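Local coordinates for protein 433aa long hypothetical phosphoribosylglycinamide formyl transferase (Pyrococcus horikoshii, PDB 2DWC) that is a PurT-family protein built around an ATP-grasp fold, with a Rossmann-like domain before it, and holds adenosine-5'-diphosphate in its pocket, at residues S245-E250 against A305-G310; E258-A263 against Y334-M339; F229-G234 against K254-V259. All coordinates share one frame; numbering follows the deposited sequence.

Overall arrangement
Following the chain from the N terminus, segment 229-234 comes first, on strand 225-238, and strand 241-247 carries 245-250 directly after it. Helix 253-270 then returns to close the shortest loop at contact 3, and its shared residues Glu-258 and Val-259 begin contact 2 where contact 3 ends. Contact 1 closes at 305-310, where helix 303-306 ends, and contact 2 closes last, at 334-339. Contact 1 therefore crosses both of the others, since its segments alternate with theirs. All three reach one mixed sheet. Contacts 2 and 3 set helix 253-270 on it, while contact 1 joins strand 241-247 to the C-terminal end of helix 303-306 and the residue after it.

Contact 1: residues S245-E250 against A305-G310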
ATOM      1  N   SER B 245      -9.210 -16.767   3.396  1.00 18.55           N
ATOM      2  CA  SER B 245      -8.411 -17.277   2.275  1.00 17.79           C
ATOM      3  C   SER B 245      -6.970 -17.306   2.718  1.00 17.66           C
ATOM      4  O   SER B 245      -6.597 -16.680   3.730  1.00 20.82           O
ATOM      5  CB  SER B 245      -8.555 -16.401   1.020  1.00 19.49           C
ATOM      6  OG  SER B 245      -8.064 -15.088   1.303  1.00 24.00           O
ATOM      7  N   TRP B 246      -6.125 -18.039   1.990  1.00 18.08           N
ATOM      8  CA  TRP B 246      -4.754 -18.112   2.435  1.00 16.89           C
ATOM      9  C   TRP B 246      -3.897 -18.527   1.275  1.00 19.18           C
ATOM     10  O   TRP B 246      -4.398 -19.081   0.292  1.00 19.90           O
ATOM     11  CB  TRP B 246      -4.599 -19.153   3.599  1.00 17.38           C
ATOM     12  CG  TRP B 246      -5.166 -20.546   3.262  1.00 18.84           C
ATOM     13  CD1 TRP B 246      -4.508 -21.609   2.665  1.00 21.16           C
ATOM     14  CD2 TRP B 246      -6.515 -20.957   3.449  1.00 21.29           C
ATOM     15  NE1 TRP B 246      -5.411 -22.663   2.467  1.00 21.99           N
ATOM     16  CE2 TRP B 246      -6.639 -22.273   2.943  1.00 24.40           C
ATOM     17  CE3 TRP B 246      -7.649 -20.338   4.006  1.00 23.40           C
ATOM     18  CZ2 TRP B 246      -7.858 -22.976   2.976  1.00 24.35           C
ATOM     19  CZ3 TRP B 246      -8.857 -21.038   4.044  1.00 26.30           C
ATOM     20  CH2 TRP B 246      -8.949 -22.351   3.526  1.00 25.57           C
ATOM     21  N   GLN B 247      -2.598 -18.265   1.391  1.00 17.94           N
ATOM     22  CA  GLN B 247      -1.668 -18.652   0.317  1.00 17.61           C
ATOM     23  C   GLN B 247      -0.403 -19.134   1.004  1.00 23.08           C
ATOM     24  O   GLN B 247       0.063 -18.507   1.931  1.00 23.88           O
ATOM     25  CB  GLN B 247      -1.322 -17.448  -0.572  1.00 18.62           C
ATOM     26  CG  GLN B 247      -0.632 -17.827  -1.905  1.00 17.18           C
ATOM     27  CD  GLN B 247      -0.221 -16.599  -2.717  1.00 21.14           C
ATOM     28  OE1 GLN B 247       0.354 -15.649  -2.159  1.00 22.44           O
ATOM     29  NE2 GLN B 247      -0.468 -16.625  -4.036  1.00 18.95           N
ATOM     30  N   PRO B 248       0.174 -20.263   0.558  1.00 22.29           N
ATOM     31  CA  PRO B 248      -0.279 -21.119  -0.543  1.00 21.37           C
ATOM     32  C   PRO B 248      -1.252 -22.181  -0.058  1.00 21.91           C
ATOM     33  O   PRO B 248      -1.277 -22.540   1.128  1.00 24.37           O
ATOM     34  CB  PRO B 248       1.023 -21.734  -1.054  1.00 23.33           C
ATOM     35  CG  PRO B 248       1.805 -22.013   0.277  1.00 26.08           C
ATOM     36  CD  PRO B 248       1.433 -20.766   1.167  1.00 19.75           C
ATOM     37  N   ALA B 249      -2.087 -22.656  -0.963  1.00 19.86           N
ATOM     38  CA  ALA B 249      -3.027 -23.728  -0.622  1.00 23.50           C
ATOM     39  C   ALA B 249      -2.178 -24.987  -0.321  1.00 22.45           C
ATOM     40  O   ALA B 249      -1.172 -25.230  -0.973  1.00 26.66           O
ATOM     41  CB  ALA B 249      -3.948 -23.991  -1.803  1.00 23.57           C
ATOM     42  N   GLU B 250      -2.588 -25.772   0.661  1.00 24.61           N
ATOM     43  CA  GLU B 250      -1.819 -26.960   1.017  1.00 30.91           C
ATOM     44  C   GLU B 250      -2.285 -28.143   0.186  1.00 35.59           C
ATOM     45  O   GLU B 250      -3.069 -28.979   0.647  1.00 34.66           O
ATOM     46  CB  GLU B 250      -1.975 -27.226   2.510  1.00 32.98           C
ATOM     47  CG  GLU B 250      -1.320 -26.114   3.358  1.00 34.13           C
ATOM     48  CD  GLU B 250      -1.355 -26.413   4.866  1.00 43.28           C
ATOM     49  OE1 GLU B 250      -2.450 -26.334   5.471  1.00 40.71           O
ATOM     50  OE2 GLU B 250      -0.278 -26.729   5.432  1.00 40.92           O
ATOM     51  N   ALA B 305      -0.639  -9.392   1.593  1.00 17.51           N
ATOM     52  CA  ALA B 305       0.438  -9.705   2.543  1.00 17.28           C
ATOM     53  C   ALA B 305       1.398 -10.802   2.056  1.00 22.68           C
ATOM     54  O   ALA B 305       2.585 -10.784   2.401  1.00 22.75           O
ATOM     55  CB  ALA B 305      -0.150 -10.105   3.918  1.00 20.50           C
ATOM     56  N   SER B 306       0.885 -11.759   1.289  1.00 17.42           N
ATOM     57  CA  SER B 306       1.738 -12.876   0.828  1.00 16.90           C
ATOM     58  C   SER B 306       2.579 -12.551  -0.385  1.00 22.46           C
ATOM     59  O   SER B 306       3.548 -13.238  -0.654  1.00 21.99           O
ATOM     60  CB  SER B 306       0.872 -14.103   0.561  1.00 20.45           C
ATOM     61  OG  SER B 306      -0.101 -13.775  -0.408  1.00 18.90           O
ATOM     62  N   HIS B 307       2.202 -11.533  -1.165  1.00 19.01           N
ATOM     63  CA  HIS B 307       3.054 -11.115  -2.265  1.00 18.27           C
ATOM     64  C   HIS B 307       3.881  -9.918  -1.822  1.00 20.87           C
ATOM     65  O   HIS B 307       3.493  -9.212  -0.880  1.00 20.89           O
ATOM     66  CB  HIS B 307       2.228 -10.713  -3.493  1.00 19.77           C
ATOM     67  CG  HIS B 307       1.743 -11.885  -4.294  1.00 16.76           C
ATOM     68  ND1 HIS B 307       1.127 -11.738  -5.514  1.00 18.18           N
ATOM     69  CD2 HIS B 307       1.724 -13.216  -4.017  1.00 16.40           C
ATOM     70  CE1 HIS B 307       0.741 -12.927  -5.958  1.00 19.01           C
ATOM     71  NE2 HIS B 307       1.092 -13.841  -5.069  1.00 19.51           N
ATOM     72  N   PRO B 308       5.002  -9.642  -2.514  1.00 18.41           N
ATOM     73  CA  PRO B 308       5.854  -8.500  -2.155  1.00 19.76           C
ATOM     74  C   PRO B 308       5.190  -7.153  -2.494  1.00 24.02           C
ATOM     75  O   PRO B 308       4.201  -7.107  -3.199  1.00 19.91           O
ATOM     76  CB  PRO B 308       7.153  -8.773  -2.924  1.00 23.82           C
ATOM     77  CG  PRO B 308       6.768  -9.655  -4.065  1.00 30.90           C
ATOM     78  CD  PRO B 308       5.583 -10.470  -3.598  1.00 23.11           C
ATOM     79  N   PRO B 309       5.718  -6.034  -1.957  1.00 22.20           N
ATOM     80  CA  PRO B 309       5.124  -4.734  -2.234  1.00 22.99           C
ATOM     81  C   PRO B 309       5.046  -4.413  -3.725  1.00 23.28           C
ATOM     82  O   PRO B 309       5.962  -4.728  -4.500  1.00 26.27           O
ATOM     83  CB  PRO B 309       6.021  -3.763  -1.452  1.00 34.46           C
ATOM     84  CG  PRO B 309       7.302  -4.477  -1.330  1.00 32.62           C
ATOM     85  CD  PRO B 309       6.937  -5.910  -1.127  1.00 25.19           C
ATOM     86  N   GLY B 310       3.910  -3.839  -4.114  1.00 22.17           N
ATOM     87  CA  GLY B 310       3.700  -3.508  -5.518  1.00 22.81           C
ATOM     88  C   GLY B 310       3.353  -4.737  -6.349  1.00 18.48           C
ATOM     89  O   GLY B 310       3.367  -4.658  -7.576  1.00 19.00           O
TER
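Gln-247 meets Ser-306 and His-307, and this one side chain carries the contact, chiefly through its terminal amide, an instructive case of a buried amide serving several partners. Two hydrogen bonds cross between the segments. The shorter runs from Ser-306 OG to Gln-247 OE1 at 2.6 Å; the hydroxyl comes from above the carbonyl plane, 36° out of it, rather than along a lone pair. Ser-306 OG also bonds to Val-302 O one helical turn earlier; two carbonyl oxygens therefore compete for one hydroxyl proton. The second bond, Gln-247 NE2 to His-307 NE2, is weak, 3.4 Å long. Because His-307 ND1 is paired with Phe-311 O, the ring would be expected to turn an unprotonated NE2 toward the amide. Gln-247 NE2 makes a shorter bond to Lys-231 O, and with these two partners the rotation of the amide is well defined.

The shape of the side chain sets up these approaches. With CG anti to the backbone N (chi1 -166°) and the chain extended beyond it, Gln-247 reaches straight across. Its amide plane lies only 25° from that of the His-307 ring, although the side chains themselves run at about a right angle. Gln-247 OE1 approaches His-307 CD2 to 3.4 Å.

His-307 is the first residue to leave helical geometry after helix 303-306, whereas Gln-247 ends strand 241-247, just before a cis peptide bond to Pro-248. The contact thus fastens a helix terminus to a strand end in the ATP-grasp domain. Pro-230 of strand 225-238 packs against both Gln-247 and His-307, Ala-343 of strand 343-349 lies against Ser-306, and Pro-309 of the second subunit packs on Ala-305.

Contact 2: residues E258-A263 against Y334-M339; sequences EVYRIA and YRLFPM
Tyr-334 and Leu-336 of a short sheet strand pack against Tyr-260 of helix 253-270, a helix-on-sheet arrangement in which the helix lies across the mixed sheet that includes strands of the ATP-grasp domain. The axes of helix 258-263 and strand 334-337 are 10.5 Å apart at their closest and their directions differ by 107°, so the helix lies nearly crosswise to the strand.

Tyr-334 comes first along the strand. Its ring receives Tyr-260 CB almost exactly over the centre, 3.9 Å from the centroid and 11° off the normal, a CH-pi contact; the two rings themselves meet obliquely. With CG beside its own backbone N (chi1 -77°), the phenol is carried across the helix until Tyr-334 OH stands 3.1 Å from Arg-261 CB, a tight approach. Beyond CB and CG the arginine turns away. It grips Glu-258 side-on: Arg-261 NE lies 2.9 Å from Glu-258 OE2 and Arg-261 NH2 3.0 Å from Glu-258 OE1; both oxygens lie in the guanidinium plane but are met from above the carboxylate plane.

Arg-335 contributes its backbone to the pairing with Phe-229 in the neighbouring parallel strand 225-238. At Leu-336 the side chain returns to the helix: CD2 lies over a face of the Tyr-260 ring, 3.6 Å from Tyr-260 CE1, while Tyr-260 OH is held by Glu-256 OE2. Phe-337 pairs again with Phe-229 through the backbone and sets its ring against that of His-307. The segment ends with Met-339, whose SD lies 3.6 Å from Pro-248 CD.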
ATOM      1  N   GLU B 258      -1.410 -29.166 -12.016  1.00 24.55           N
ATOM      2  CA  GLU B 258      -2.655 -29.349 -12.771  1.00 25.86           C
ATOM      3  C   GLU B 258      -3.473 -28.044 -12.662  1.00 25.82           C
ATOM      4  O   GLU B 258      -4.180 -27.643 -13.603  1.00 23.16           O
ATOM      5  CB  GLU B 258      -3.442 -30.521 -12.186  1.00 26.94           C
ATOM      6  CG  GLU B 258      -4.767 -30.817 -12.845  1.00 30.30           C
ATOM      7  CD  GLU B 258      -4.627 -31.456 -14.244  1.00 35.07           C
ATOM      8  OE1 GLU B 258      -5.668 -31.888 -14.773  1.00 35.04           O
ATOM      9  OE2 GLU B 258      -3.503 -31.514 -14.801  1.00 38.70           O
ATOM     10  N   VAL B 259      -3.382 -27.397 -11.503  1.00 24.63           N
ATOM     11  CA  VAL B 259      -4.103 -26.110 -11.305  1.00 23.90           C
ATOM     12  C   VAL B 259      -3.573 -25.124 -12.342  1.00 21.95           C
ATOM     13  O   VAL B 259      -4.348 -24.459 -13.029  1.00 22.69           O
ATOM     14  CB  VAL B 259      -3.874 -25.571  -9.858  1.00 25.27           C
ATOM     15  CG1 VAL B 259      -4.221 -24.050  -9.763  1.00 24.40           C
ATOM     16  CG2 VAL B 259      -4.742 -26.358  -8.890  1.00 24.07           C
ATOM     17  N   TYR B 260      -2.253 -25.039 -12.492  1.00 20.27           N
ATOM     18  CA  TYR B 260      -1.671 -24.128 -13.484  1.00 20.09           C
ATOM     19  C   TYR B 260      -2.081 -24.541 -14.897  1.00 29.14           C
ATOM     20  O   TYR B 260      -2.402 -23.701 -15.718  1.00 21.21           O
ATOM     21  CB  TYR B 260      -0.134 -24.107 -13.430  1.00 23.13           C
ATOM     22  CG  TYR B 260       0.452 -23.698 -12.082  1.00 20.78           C
ATOM     23  CD1 TYR B 260       1.689 -24.191 -11.647  1.00 24.08           C
ATOM     24  CD2 TYR B 260      -0.244 -22.824 -11.233  1.00 27.42           C
ATOM     25  CE1 TYR B 260       2.211 -23.830 -10.408  1.00 26.77           C
ATOM     26  CE2 TYR B 260       0.267 -22.459  -9.978  1.00 25.97           C
ATOM     27  CZ  TYR B 260       1.481 -22.959  -9.567  1.00 27.92           C
ATOM     28  OH  TYR B 260       1.939 -22.640  -8.305  1.00 24.19           O
ATOM     29  N   ARG B 261      -2.063 -25.842 -15.192  1.00 23.85           N
ATOM     30  CA  ARG B 261      -2.433 -26.281 -16.530  1.00 22.66           C
ATOM     31  C   ARG B 261      -3.880 -25.908 -16.893  1.00 21.11           C
ATOM     32  O   ARG B 261      -4.154 -25.432 -18.015  1.00 23.59           O
ATOM     33  CB  ARG B 261      -2.246 -27.825 -16.624  1.00 30.24           C
ATOM     34  CG  ARG B 261      -2.420 -28.399 -18.045  1.00 33.12           C
ATOM     35  CD  ARG B 261      -2.468 -29.951 -18.040  1.00 30.89           C
ATOM     36  NE  ARG B 261      -3.722 -30.492 -17.509  1.00 32.57           N
ATOM     37  CZ  ARG B 261      -4.888 -30.469 -18.153  1.00 38.84           C
ATOM     38  NH1 ARG B 261      -4.978 -29.925 -19.366  1.00 35.05           N
ATOM     39  NH2 ARG B 261      -5.963 -31.015 -17.590  1.00 37.02           N
ATOM     40  N   ILE B 262      -4.797 -26.155 -15.966  1.00 21.61           N
ATOM     41  CA  ILE B 262      -6.227 -25.870 -16.187  1.00 22.81           C
ATOM     42  C   ILE B 262      -6.434 -24.355 -16.309  1.00 25.31           C
ATOM     43  O   ILE B 262      -7.141 -23.875 -17.220  1.00 20.68           O
ATOM     44  CB  ILE B 262      -7.065 -26.454 -15.032  1.00 28.16           C
ATOM     45  CG1 ILE B 262      -7.162 -27.979 -15.230  1.00 26.01           C
ATOM     46  CG2 ILE B 262      -8.475 -25.849 -15.006  1.00 24.56           C
ATOM     47  CD1 ILE B 262      -7.671 -28.713 -14.078  1.00 28.37           C
ATOM     48  N   ALA B 263      -5.823 -23.602 -15.392  1.00 22.87           N
ATOM     49  CA  ALA B 263      -5.953 -22.127 -15.468  1.00 22.33           C
ATOM     50  C   ALA B 263      -5.436 -21.621 -16.822  1.00 20.69           C
ATOM     51  O   ALA B 263      -6.067 -20.781 -17.470  1.00 23.16           O
ATOM     52  CB  ALA B 263      -5.137 -21.443 -14.269  1.00 19.99           C
ATOM     53  N   TYR B 334       6.392 -23.434 -16.709  1.00 37.82           N
ATOM     54  CA  TYR B 334       5.397 -22.462 -16.251  1.00 35.61           C
ATOM     55  C   TYR B 334       6.104 -21.212 -15.727  1.00 31.51           C
ATOM     56  O   TYR B 334       7.121 -21.302 -15.017  1.00 30.21           O
ATOM     57  CB  TYR B 334       4.506 -23.054 -15.142  1.00 40.33           C
ATOM     58  CG  TYR B 334       3.428 -24.008 -15.635  1.00 42.64           C
ATOM     59  CD1 TYR B 334       3.522 -25.386 -15.384  1.00 41.64           C
ATOM     60  CD2 TYR B 334       2.343 -23.543 -16.415  1.00 31.61           C
ATOM     61  CE1 TYR B 334       2.586 -26.286 -15.907  1.00 41.88           C
ATOM     62  CE2 TYR B 334       1.391 -24.439 -16.936  1.00 34.56           C
ATOM     63  CZ  TYR B 334       1.526 -25.808 -16.686  1.00 44.46           C
ATOM     64  OH  TYR B 334       0.629 -26.702 -17.240  1.00 42.41           O
ATOM     65  N   ARG B 335       5.585 -20.042 -16.104  1.00 28.35           N
ATOM     66  CA  ARG B 335       6.135 -18.777 -15.645  1.00 26.83           C
ATOM     67  C   ARG B 335       5.369 -18.525 -14.330  1.00 25.48           C
ATOM     68  O   ARG B 335       4.153 -18.294 -14.331  1.00 24.35           O
ATOM     69  CB  ARG B 335       5.852 -17.660 -16.662  1.00 20.66           C
ATOM     70  CG  ARG B 335       6.787 -16.449 -16.546  1.00 24.04           C
ATOM     71  CD  ARG B 335       6.404 -15.358 -17.563  1.00 25.86           C
ATOM     72  NE  ARG B 335       7.294 -14.178 -17.629  1.00 28.78           N
ATOM     73  CZ  ARG B 335       7.230 -13.107 -16.829  1.00 30.96           C
ATOM     74  NH1 ARG B 335       6.304 -13.043 -15.846  1.00 24.77           N
ATOM     75  NH2 ARG B 335       8.064 -12.077 -17.043  1.00 26.38           N
ATOM     76  N   LEU B 336       6.082 -18.648 -13.205  1.00 24.74           N
ATOM     77  CA  LEU B 336       5.464 -18.488 -11.906  1.00 21.40           C
ATOM     78  C   LEU B 336       5.754 -17.135 -11.292  1.00 18.55           C
ATOM     79  O   LEU B 336       6.702 -16.451 -11.661  1.00 21.19           O
ATOM     80  CB  LEU B 336       5.962 -19.598 -10.928  1.00 26.98           C
ATOM     81  CG  LEU B 336       5.765 -21.055 -11.404  1.00 23.78           C
ATOM     82  CD1 LEU B 336       6.123 -21.995 -10.257  1.00 30.63           C
ATOM     83  CD2 LEU B 336       4.329 -21.297 -11.837  1.00 21.73           C
ATOM     84  N   PHE B 337       4.910 -16.748 -10.339  1.00 20.76           N
ATOM     85  CA  PHE B 337       5.124 -15.493  -9.615  1.00 21.25           C
ATOM     86  C   PHE B 337       5.443 -15.932  -8.168  1.00 18.33           C
ATOM     87  O   PHE B 337       4.592 -16.430  -7.451  1.00 22.47           O
ATOM     88  CB  PHE B 337       3.875 -14.615  -9.630  1.00 20.27           C
ATOM     89  CG  PHE B 337       4.158 -13.231  -9.114  1.00 20.39           C
ATOM     90  CD1 PHE B 337       4.789 -12.315  -9.933  1.00 20.61           C
ATOM     91  CD2 PHE B 337       3.964 -12.924  -7.765  1.00 21.37           C
ATOM     92  CE1 PHE B 337       5.254 -11.106  -9.435  1.00 22.28           C
ATOM     93  CE2 PHE B 337       4.419 -11.718  -7.247  1.00 23.63           C
ATOM     94  CZ  PHE B 337       5.067 -10.810  -8.071  1.00 21.92           C
ATOM     95  N   PRO B 338       6.670 -15.696  -7.720  1.00 24.94           N
ATOM     96  CA  PRO B 338       7.072 -16.106  -6.368  1.00 25.84           C
ATOM     97  C   PRO B 338       6.347 -15.404  -5.230  1.00 28.80           C
ATOM     98  O   PRO B 338       6.185 -14.205  -5.250  1.00 23.11           O
ATOM     99  CB  PRO B 338       8.572 -15.793  -6.351  1.00 28.28           C
ATOM    100  CG  PRO B 338       8.970 -15.807  -7.816  1.00 39.91           C
ATOM    101  CD  PRO B 338       7.804 -15.087  -8.443  1.00 33.18           C
ATOM    102  N   MET B 339       5.937 -16.176  -4.241  1.00 23.32           N
ATOM    103  CA  MET B 339       5.259 -15.656  -3.055  1.00 21.05           C
ATOM    104  C   MET B 339       6.363 -15.139  -2.093  1.00 29.45           C
ATOM    105  O   MET B 339       7.486 -15.653  -2.109  1.00 30.32           O
ATOM    106  CB  MET B 339       4.491 -16.833  -2.442  1.00 30.89           C
ATOM    107  CG  MET B 339       3.881 -16.640  -1.098  1.00 44.58           C
ATOM    108  SD  MET B 339       2.998 -18.200  -0.817  1.00 31.32           S
ATOM    109  CE  MET B 339       4.438 -19.348  -0.280  1.00 36.87           C
TER

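Contact 3: residues F229-G234 against K254-V259; sequences FPKPVG and KAEREV
Glu-256 meets Lys-231 and Pro-232 with successive parts of one extended side chain, an example of how a helix can lay both an apolar stem and a charged end on the break in a neighbouring strand. Its CB leaves the helix toward segment 229-234, and CG, anti to the backbone N (chi1 179°), carries the chain straight outward. That CG passes Pro-232 CD at 4.2 Å, the two side chains running at about a right angle. The carboxylate follows, with CD 3.4 Å from Lys-231 NZ. OE2 is the principal acceptor: Lys-231 NZ reaches it at 2.7 Å on its syn side, 24° out of the carboxylate plane, making a hydrogen-bonded salt bridge. OE1 stays farther from the same nitrogen, 3.3 Å from Lys-231 NZ.

With the Tyr-260 hydroxyl, one turn along the same helix, as its other partner, OE2 serves two polar groups and the carboxylate should be held firmly. The lysine comes to it by a bend at chi2 (-79°), which brings its CD and CE alongside the same oxygen before the amino group arrives.

Beneath this charged pair lies a small apolar contact, Pro-232 CG against Val-259 CG1 at 4.0 Å. Both are buried residues.

The segments belong to the ATP-grasp domain, where helix 253-270 covers the interruption in strand 225-238. Pro-232 also touches Tyr-260 from the helix and Glu-213 from strand 209-219, and its backbone pairs with Ala-249. Phe-229 extends the packing along the helix to Ala-263 and Lys-264.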
ATOM      1  N   PHE B 229       1.756 -17.283 -13.171  1.00 18.89           N
ATOM      2  CA  PHE B 229       0.982 -17.944 -12.148  1.00 21.55           C
ATOM      3  C   PHE B 229       1.420 -17.843 -10.716  1.00 21.40           C
ATOM      4  O   PHE B 229       2.481 -18.407 -10.335  1.00 21.76           O
ATOM      5  CB  PHE B 229       0.902 -19.446 -12.480  1.00 22.61           C
ATOM      6  CG  PHE B 229       0.230 -19.730 -13.802  1.00 23.60           C
ATOM      7  CD1 PHE B 229       0.967 -19.707 -14.991  1.00 24.21           C
ATOM      8  CD2 PHE B 229      -1.133 -19.933 -13.850  1.00 21.09           C
ATOM      9  CE1 PHE B 229       0.333 -19.886 -16.217  1.00 24.28           C
ATOM     10  CE2 PHE B 229      -1.791 -20.111 -15.070  1.00 25.59           C
ATOM     11  CZ  PHE B 229      -1.051 -20.086 -16.258  1.00 19.71           C
ATOM     12  N   PRO B 230       0.630 -17.133  -9.883  1.00 19.33           N
ATOM     13  CA  PRO B 230       0.968 -17.024  -8.455  1.00 19.92           C
ATOM     14  C   PRO B 230       0.669 -18.392  -7.813  1.00 18.33           C
ATOM     15  O   PRO B 230       0.005 -19.262  -8.420  1.00 21.61           O
ATOM     16  CB  PRO B 230      -0.042 -15.991  -7.904  1.00 17.17           C
ATOM     17  CG  PRO B 230      -0.366 -15.134  -9.114  1.00 15.89           C
ATOM     18  CD  PRO B 230      -0.417 -16.167 -10.277  1.00 18.75           C
ATOM     19  N   LYS B 231       1.096 -18.584  -6.568  1.00 19.12           N
ATOM     20  CA  LYS B 231       0.761 -19.835  -5.901  1.00 22.08           C
ATOM     21  C   LYS B 231      -0.766 -19.890  -5.699  1.00 24.35           C
ATOM     22  O   LYS B 231      -1.419 -18.860  -5.480  1.00 19.92           O
ATOM     23  CB  LYS B 231       1.466 -19.898  -4.536  1.00 19.51           C
ATOM     24  CG  LYS B 231       2.935 -20.174  -4.639  1.00 24.41           C
ATOM     25  CD  LYS B 231       3.079 -21.699  -4.873  1.00 29.18           C
ATOM     26  CE  LYS B 231       4.501 -22.157  -4.828  1.00 41.35           C
ATOM     27  NZ  LYS B 231       4.517 -23.665  -4.858  1.00 33.34           N
ATOM     28  N   PRO B 232      -1.373 -21.083  -5.777  1.00 22.21           N
ATOM     29  CA  PRO B 232      -2.822 -21.209  -5.582  1.00 21.41           C
ATOM     30  C   PRO B 232      -3.254 -20.630  -4.205  1.00 19.01           C
ATOM     31  O   PRO B 232      -2.514 -20.723  -3.214  1.00 20.52           O
ATOM     32  CB  PRO B 232      -3.056 -22.743  -5.636  1.00 20.24           C
ATOM     33  CG  PRO B 232      -1.965 -23.220  -6.533  1.00 19.51           C
ATOM     34  CD  PRO B 232      -0.753 -22.379  -6.120  1.00 23.97           C
ATOM     35  N   VAL B 233      -4.448 -20.063  -4.154  1.00 20.73           N
ATOM     36  CA  VAL B 233      -4.981 -19.487  -2.927  1.00 21.78           C
ATOM     37  C   VAL B 233      -6.089 -20.381  -2.413  1.00 23.75           C
ATOM     38  O   VAL B 233      -7.077 -20.603  -3.107  1.00 24.17           O
ATOM     39  CB  VAL B 233      -5.552 -18.032  -3.203  1.00 16.12           C
ATOM     40  CG1 VAL B 233      -6.477 -17.563  -2.073  1.00 20.33           C
ATOM     41  CG2 VAL B 233      -4.382 -17.080  -3.376  1.00 19.30           C
ATOM     42  N   GLY B 234      -5.939 -20.920  -1.203  1.00 20.92           N
ATOM     43  CA  GLY B 234      -7.033 -21.712  -0.693  1.00 22.11           C
ATOM     44  C   GLY B 234      -8.113 -20.846  -0.031  1.00 21.52           C
ATOM     45  O   GLY B 234      -7.819 -19.721   0.408  1.00 22.54           O
ATOM     46  N   LYS B 254       1.603 -32.267  -7.548  1.00 36.37           N
ATOM     47  CA  LYS B 254       0.920 -32.702  -8.773  1.00 41.53           C
ATOM     48  C   LYS B 254      -0.352 -31.885  -8.992  1.00 35.14           C
ATOM     49  O   LYS B 254      -0.627 -31.429 -10.102  1.00 35.57           O
ATOM     50  CB  LYS B 254       0.531 -34.187  -8.714  1.00 44.45           C
ATOM     51  CG  LYS B 254       1.705 -35.106  -8.962  1.00 53.63           C
ATOM     52  CD  LYS B 254       1.270 -36.532  -9.276  1.00 50.74           C
ATOM     53  CE  LYS B 254       2.509 -37.419  -9.467  1.00 51.84           C
ATOM     54  NZ  LYS B 254       2.162 -38.783  -9.978  1.00 62.16           N
ATOM     55  N   ALA B 255      -1.127 -31.705  -7.932  1.00 31.01           N
ATOM     56  CA  ALA B 255      -2.358 -30.929  -8.041  1.00 36.98           C
ATOM     57  C   ALA B 255      -2.001 -29.491  -8.426  1.00 31.08           C
ATOM     58  O   ALA B 255      -2.688 -28.868  -9.239  1.00 31.48           O
ATOM     59  CB  ALA B 255      -3.115 -30.947  -6.713  1.00 33.08           C
ATOM     60  N   GLU B 256      -0.934 -28.968  -7.830  1.00 26.63           N
ATOM     61  CA  GLU B 256      -0.517 -27.597  -8.110  1.00 26.65           C
ATOM     62  C   GLU B 256      -0.217 -27.410  -9.589  1.00 30.15           C
ATOM     63  O   GLU B 256      -0.638 -26.427 -10.211  1.00 27.38           O
ATOM     64  CB  GLU B 256       0.713 -27.219  -7.276  1.00 27.77           C
ATOM     65  CG  GLU B 256       1.215 -25.812  -7.524  1.00 27.02           C
ATOM     66  CD  GLU B 256       2.459 -25.509  -6.756  1.00 37.95           C
ATOM     67  OE1 GLU B 256       2.852 -26.359  -5.934  1.00 38.58           O
ATOM     68  OE2 GLU B 256       3.056 -24.440  -6.977  1.00 29.53           O
ATOM     69  N   ARG B 257       0.503 -28.353 -10.186  1.00 26.12           N
ATOM     70  CA  ARG B 257       0.794 -28.209 -11.605  1.00 29.03           C
ATOM     71  C   ARG B 257      -0.472 -28.355 -12.464  1.00 26.46           C
ATOM     72  O   ARG B 257      -0.571 -27.764 -13.550  1.00 25.82           O
ATOM     73  CB  ARG B 257       1.851 -29.230 -12.056  1.00 34.36           C
ATOM     74  CG  ARG B 257       3.149 -29.132 -11.269  1.00 48.55           C
ATOM     75  CD  ARG B 257       4.318 -29.861 -11.945  1.00 48.48           C
ATOM     76  NE  ARG B 257       4.866 -29.052 -13.031  1.00 59.92           N
ATOM     77  CZ  ARG B 257       4.636 -29.253 -14.329  1.00 58.32           C
ATOM     78  NH1 ARG B 257       3.867 -30.260 -14.743  1.00 53.16           N
ATOM     79  NH2 ARG B 257       5.155 -28.419 -15.218  1.00 54.91           N
ATOM     80  N   GLU B 258      -1.410 -29.166 -12.016  1.00 24.55           N
ATOM     81  CA  GLU B 258      -2.655 -29.349 -12.771  1.00 25.86           C
ATOM     82  C   GLU B 258      -3.473 -28.044 -12.662  1.00 25.82           C
ATOM     83  O   GLU B 258      -4.180 -27.643 -13.603  1.00 23.16           O
ATOM     84  CB  GLU B 258      -3.442 -30.521 -12.186  1.00 26.94           C
ATOM     85  CG  GLU B 258      -4.767 -30.817 -12.845  1.00 30.30           C
ATOM     86  CD  GLU B 258      -4.627 -31.456 -14.244  1.00 35.07           C
ATOM     87  OE1 GLU B 258      -5.668 -31.888 -14.773  1.00 35.04           O
ATOM     88  OE2 GLU B 258      -3.503 -31.514 -14.801  1.00 38.70           O
ATOM     89  N   VAL B 259      -3.382 -27.397 -11.503  1.00 24.63           N
ATOM     90  CA  VAL B 259      -4.103 -26.110 -11.305  1.00 23.90           C
ATOM     91  C   VAL B 259      -3.573 -25.124 -12.342  1.00 21.95           C
ATOM     92  O   VAL B 259      -4.348 -24.459 -13.029  1.00 22.69           O
ATOM     93  CB  VAL B 259      -3.874 -25.571  -9.858  1.00 25.27           C
ATOM     94  CG1 VAL B 259      -4.221 -24.050  -9.763  1.00 24.40           C
ATOM     95  CG2 VAL B 259      -4.742 -26.358  -8.890  1.00 24.07           C
TER